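Putative 4-Hydroxy-2-oxoglutarate aldolase / 2-dehydro-3-deoxyphosphogluconate aldolase (Yersinia enterocolitica, PDB 3LM7) is a putative aldolase of the KDGP aldolase family, built on a TIM-barrel fold. Local coordinates at residues K130-P135 with K141-P146; V162-M167 with D174-V179. One frame throughout, in Å; residues are numbered along the deposited sequence.

Contact 1. Residues K130-P135 with K141-P146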
# COMPACT_ATOMS: atom_id res chain seq x y z
N LYS A 130 16.26 4.92 -18.35
CA LYS A 130 16.04 5.60 -19.67
C LYS A 130 14.54 5.84 -19.81
O LYS A 130 13.73 4.92 -19.55
CB LYS A 130 16.52 4.68 -20.75
CG LYS A 130 16.08 5.11 -22.16
CD LYS A 130 16.71 4.10 -23.19
CE LYS A 130 16.00 4.23 -24.53
NZ LYS A 130 16.79 3.54 -25.63
N ILE A 131 14.18 7.06 -20.15
CA ILE A 131 12.76 7.47 -20.18
C ILE A 131 12.33 7.94 -21.54
O ILE A 131 11.16 8.28 -21.71
CB ILE A 131 12.37 8.58 -19.09
CG1 ILE A 131 13.20 9.88 -19.32
CG2 ILE A 131 12.77 8.13 -17.68
CD1 ILE A 131 12.75 11.05 -18.43
N SER A 132 13.25 7.98 -22.51
CA SER A 132 12.93 8.40 -23.87
C SER A 132 12.40 7.16 -24.63
O SER A 132 13.03 6.69 -25.59
CB SER A 132 14.20 8.94 -24.58
OG SER A 132 15.29 8.01 -24.33
N THR A 133 11.19 6.70 -24.25
CA THR A 133 10.68 5.43 -24.75
C THR A 133 9.44 5.65 -25.65
O THR A 133 8.77 4.70 -26.03
CB THR A 133 10.34 4.46 -23.58
OG1 THR A 133 9.40 5.10 -22.69
CG2 THR A 133 11.62 4.19 -22.74
N GLY A 134 9.18 6.91 -26.02
CA GLY A 134 8.08 7.19 -26.95
C GLY A 134 8.53 7.02 -28.41
O GLY A 134 9.66 6.67 -28.67
N PRO A 135 7.61 7.14 -29.36
CA PRO A 135 7.91 6.77 -30.75
C PRO A 135 9.06 7.58 -31.37
O PRO A 135 9.95 6.97 -31.98
CB PRO A 135 6.61 7.02 -31.52
CG PRO A 135 5.67 7.62 -30.56
CD PRO A 135 6.19 7.43 -29.13
N LYS A 141 19.12 10.23 -28.91
CA LYS A 141 19.97 9.96 -27.78
C LYS A 141 19.16 9.66 -26.54
O LYS A 141 18.19 10.35 -26.26
CB LYS A 141 20.95 11.09 -27.57
CG LYS A 141 21.88 11.15 -28.86
CD LYS A 141 22.72 12.42 -28.83
CE LYS A 141 22.40 13.34 -30.01
NZ LYS A 141 22.20 12.66 -31.40
N ASP A 142 19.59 8.65 -25.77
CA ASP A 142 18.82 8.30 -24.56
C ASP A 142 18.70 9.42 -23.56
O ASP A 142 19.68 10.16 -23.29
CB ASP A 142 19.46 7.11 -23.86
CG ASP A 142 19.44 5.87 -24.70
OD1 ASP A 142 18.73 5.79 -25.72
OD2 ASP A 142 20.18 4.97 -24.33
N ALA A 143 17.50 9.58 -23.02
CA ALA A 143 17.28 10.45 -21.86
C ALA A 143 17.41 9.58 -20.63
O ALA A 143 16.56 8.66 -20.40
CB ALA A 143 15.89 11.07 -21.92
N ILE A 144 18.46 9.82 -19.85
CA ILE A 144 18.75 8.97 -18.64
C ILE A 144 18.67 9.86 -17.41
O ILE A 144 19.30 10.96 -17.34
CB ILE A 144 20.20 8.35 -18.73
CG1 ILE A 144 20.26 7.48 -19.97
CG2 ILE A 144 20.67 7.67 -17.39
CD1 ILE A 144 21.62 7.50 -20.60
N VAL A 145 17.92 9.40 -16.41
CA VAL A 145 17.59 10.27 -15.29
C VAL A 145 17.56 9.44 -14.03
O VAL A 145 17.53 8.22 -14.07
CB VAL A 145 16.23 11.03 -15.48
CG1 VAL A 145 16.14 11.70 -16.85
CG2 VAL A 145 15.00 10.02 -15.27
N PRO A 146 17.59 10.11 -12.89
CA PRO A 146 17.58 9.35 -11.65
C PRO A 146 16.25 8.64 -11.48
O PRO A 146 15.21 9.16 -11.88
CB PRO A 146 17.75 10.45 -10.56
CG PRO A 146 18.50 11.61 -11.33
CD PRO A 146 17.98 11.53 -12.76
O HOH W 1 19.12 2.17 -24.79
O HOH W 2 16.08 7.01 -26.56

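Contact 2. Residues V162-M167 with D174-V179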
# COMPACT_ATOMS: atom_id res chain seq x y z
N VAL A 162 5.56 1.91 -12.51
CA VAL A 162 6.68 1.81 -13.45
C VAL A 162 6.59 0.44 -14.13
O VAL A 162 6.49 -0.58 -13.43
CB VAL A 162 8.01 1.83 -12.63
CG1 VAL A 162 9.26 1.25 -13.44
CG2 VAL A 162 8.25 3.25 -12.04
N LYS A 163 6.66 0.42 -15.48
CA LYS A 163 6.89 -0.86 -16.13
C LYS A 163 8.41 -0.89 -16.43
O LYS A 163 8.90 0.02 -17.07
CB LYS A 163 6.13 -0.95 -17.46
CG LYS A 163 6.53 -2.29 -18.12
CD LYS A 163 6.17 -2.38 -19.59
CE LYS A 163 5.03 -3.38 -19.70
NZ LYS A 163 4.38 -3.21 -21.06
N PHE A 164 9.16 -1.79 -15.80
CA PHE A 164 10.59 -1.78 -15.94
C PHE A 164 10.89 -2.85 -16.97
O PHE A 164 10.74 -4.03 -16.67
CB PHE A 164 11.23 -2.11 -14.60
CG PHE A 164 12.72 -1.86 -14.53
CD1 PHE A 164 13.25 -0.63 -14.83
CD2 PHE A 164 13.57 -2.87 -14.11
CE1 PHE A 164 14.63 -0.40 -14.72
CE2 PHE A 164 15.01 -2.63 -14.00
CZ PHE A 164 15.49 -1.44 -14.28
N PHE A 165 11.35 -2.42 -18.13
CA PHE A 165 11.43 -3.30 -19.28
C PHE A 165 12.52 -2.78 -20.20
O PHE A 165 12.62 -1.56 -20.35
CB PHE A 165 10.09 -3.23 -20.05
CG PHE A 165 10.11 -3.99 -21.34
CD1 PHE A 165 9.95 -5.37 -21.35
CD2 PHE A 165 10.28 -3.30 -22.56
CE1 PHE A 165 9.97 -6.10 -22.58
CE2 PHE A 165 10.28 -3.96 -23.76
CZ PHE A 165 10.15 -5.39 -23.78
N PRO A 166 13.26 -3.65 -20.86
CA PRO A 166 13.31 -5.14 -20.80
C PRO A 166 14.20 -5.59 -19.64
O PRO A 166 15.37 -5.15 -19.49
CB PRO A 166 13.93 -5.54 -22.16
CG PRO A 166 15.02 -4.34 -22.36
CD PRO A 166 14.14 -3.10 -21.94
N MSE A 167 13.65 -6.36 -18.73
CA MSE A 167 14.52 -6.85 -17.65
C MSE A 167 15.51 -7.93 -17.99
O MSE A 167 16.49 -8.12 -17.24
CB MSE A 167 13.67 -7.36 -16.51
CG MSE A 167 13.53 -6.23 -15.63
SE MSE A 167 12.46 -6.67 -14.19
CE MSE A 167 13.30 -8.12 -13.26
N ASP A 174 20.44 -6.00 -9.94
CA ASP A 174 20.84 -4.88 -9.10
C ASP A 174 20.07 -3.61 -9.47
O ASP A 174 19.68 -2.83 -8.55
CB ASP A 174 22.34 -4.64 -9.21
CG ASP A 174 23.12 -5.75 -8.56
OD1 ASP A 174 22.53 -6.46 -7.69
OD2 ASP A 174 24.29 -5.88 -8.92
N GLU A 175 19.88 -3.36 -10.78
CA GLU A 175 19.05 -2.18 -11.16
C GLU A 175 17.59 -2.30 -10.71
O GLU A 175 16.99 -1.33 -10.25
CB GLU A 175 19.07 -1.91 -12.66
CG GLU A 175 20.47 -1.41 -13.16
CD GLU A 175 20.51 -1.33 -14.67
OE1 GLU A 175 19.88 -0.41 -15.20
OE2 GLU A 175 21.13 -2.19 -15.33
N TYR A 176 17.04 -3.50 -10.88
CA TYR A 176 15.65 -3.79 -10.53
C TYR A 176 15.47 -3.58 -9.03
O TYR A 176 14.46 -2.96 -8.61
CB TYR A 176 15.27 -5.20 -10.99
CG TYR A 176 13.95 -5.71 -10.48
CD1 TYR A 176 12.74 -5.07 -10.82
CD2 TYR A 176 13.91 -6.86 -9.71
CE1 TYR A 176 11.52 -5.53 -10.36
CE2 TYR A 176 12.64 -7.39 -9.23
CZ TYR A 176 11.48 -6.70 -9.55
OH TYR A 176 10.25 -7.16 -9.13
N ARG A 177 16.42 -4.05 -8.24
CA ARG A 177 16.25 -4.01 -6.82
C ARG A 177 16.18 -2.53 -6.36
O ARG A 177 15.40 -2.14 -5.48
CB ARG A 177 17.42 -4.74 -6.12
CG ARG A 177 17.18 -4.80 -4.56
CD ARG A 177 18.30 -5.58 -3.79
NE ARG A 177 18.76 -6.77 -4.53
CZ ARG A 177 19.88 -6.83 -5.29
NH1 ARG A 177 20.74 -5.76 -5.43
NH2 ARG A 177 20.14 -7.97 -5.90
N PHE A 178 17.06 -1.73 -6.95
CA PHE A 178 17.10 -0.31 -6.66
C PHE A 178 15.75 0.32 -7.00
O PHE A 178 15.26 1.14 -6.22
CB PHE A 178 18.23 0.38 -7.45
CG PHE A 178 18.46 1.82 -7.01
CD1 PHE A 178 19.47 2.14 -6.13
CD2 PHE A 178 17.63 2.85 -7.51
CE1 PHE A 178 19.64 3.52 -5.73
CE2 PHE A 178 17.84 4.21 -7.12
CZ PHE A 178 18.83 4.53 -6.25
N VAL A 179 15.22 0.02 -8.16
CA VAL A 179 13.90 0.59 -8.59
C VAL A 179 12.81 0.19 -7.59
O VAL A 179 11.95 1.02 -7.23
CB VAL A 179 13.55 0.13 -10.00
CG1 VAL A 179 12.11 0.44 -10.42
CG2 VAL A 179 14.54 0.84 -11.07

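Contact 1. Residues K130-P135 with K141-P146
Two backbone-directed hydrogen bonds tie Ile-131 and Ser-132 to Ala-143 where the small antiparallel hairpin of strands 128-130 and 144-146 opens into its connecting loop. Ile-131 N donates to Ala-143 O at 2.9 Å, and Lys-130 CA brings its hydrogen to the same carbonyl oxygen, 3.2 Å from Ala-143 O, so the oxygen takes one hydrogen bond and one weaker CA-H...O contact. Just before this, Lys-130 and Ile-144 face each other as a non-hydrogen-bonded pair. Beyond it the ladder is continued by a side chain: Ala-143 N points almost straight (174°) at Ser-132 OG, 3.0 Å away. The hydroxyl stands there because chi1 of 47° sets it between the backbone N and the carbonyl carbon of Ser-132, the centre of an inverse gamma turn.

The charged pair is at least partly exposed to solvent. Lys-130, extended along its whole length, runs its CD and CE past the carboxylate of Asp-142 and forms a salt bridge from NZ to Asp-142 OD1 at 3.0 Å, approaching from above the carboxylate plane rather than within it. One water accepts from Lys-130 NZ and donates to Asp-142 OD2, while a second joins Asp-142 OD1 to Ser-132 OG.

Apolar contacts complete the pairing. Ile-131 CG1 rests on Ala-143 CB at 3.9 Å, and its CG2 meets Val-145 CG2 at 3.8 Å, the two branched side chains crossing at about a right angle.

Ile-131 and Val-145 both reach Ala-150 of helix 147-156, which follows directly on the second strand, and Ile-131 also touches Met-153. Lys-130 is joined through its backbone to Ser-121, just past barrel strand 115-120, and Thr-133 OG1 is hydrogen-bonded to Leu-119 O of that strand.

Contact 2. Residues V162-M167 with D174-V179
Phe-164 projects from strand 161-164 onto helix 173-185, packing the first half of a beta-alpha-beta unit of the TIM barrel. The strand and helix segments run antiparallel (172°), with their axes 10.8 Å apart, and side chains from the strand span the distance, with no hydrogen bond between the two segments.

With CG anti to its backbone N (chi1 -168°), the Phe-164 ring reaches across to the helix. Val-179 CG2 lies over one face, displaced toward the rim and 3.9 Å from Phe-164 CE1. At the ring edge, near its plane, Phe-164 CZ meets Glu-175 CB at 4.0 Å. Phe-164 CE2 comes against the helix backbone itself, 3.7 Å from Tyr-176 CA. One ring thus touches two neighbouring residues, Glu-175 and Tyr-176, and Val-179 about one turn further along the helix. Val-162, on the same side of the strand, extends the apolar layer to Val-179.

The polar ends of the helix residues are held by other parts of the chain: Glu-175 OE1 accepts from Thr-123 N, and Tyr-176 OH is hydrogen-bonded to Ile-204 O, tethering the far end of the tyrosine ring.

Selenomethionine Met-167, beyond the strand end, lies over one face of that ring in a Met-aromatic contact. Its chain bends at the last torsion (chi3 60°), laying both SE and CE above the ring, with the methyl carbon CE 3.7 Å from Tyr-176 CG.

In the fold
Contact 2 belongs to the buried wall of the barrel, where every touching residue is enclosed; contact 1 lies farther from the centre of the chain, partly open to solvent, in a hairpin inserted between barrel strands 115-120 and 161-164. Their chemistry follows: 130-135 and 141-146 are joined by hydrogen bonds, a salt bridge and water as well as apolar contacts, whereas 162-167 and 174-179 meet through aromatic and aliphatic groups with no hydrogen bond between them. The two do not touch, their nearest atoms being about 6 Å apart, but they share neighbours. Helix 147-156 packs against Ile-131 and Val-145 in contact 1 and against Val-162 and Val-179 in contact 2.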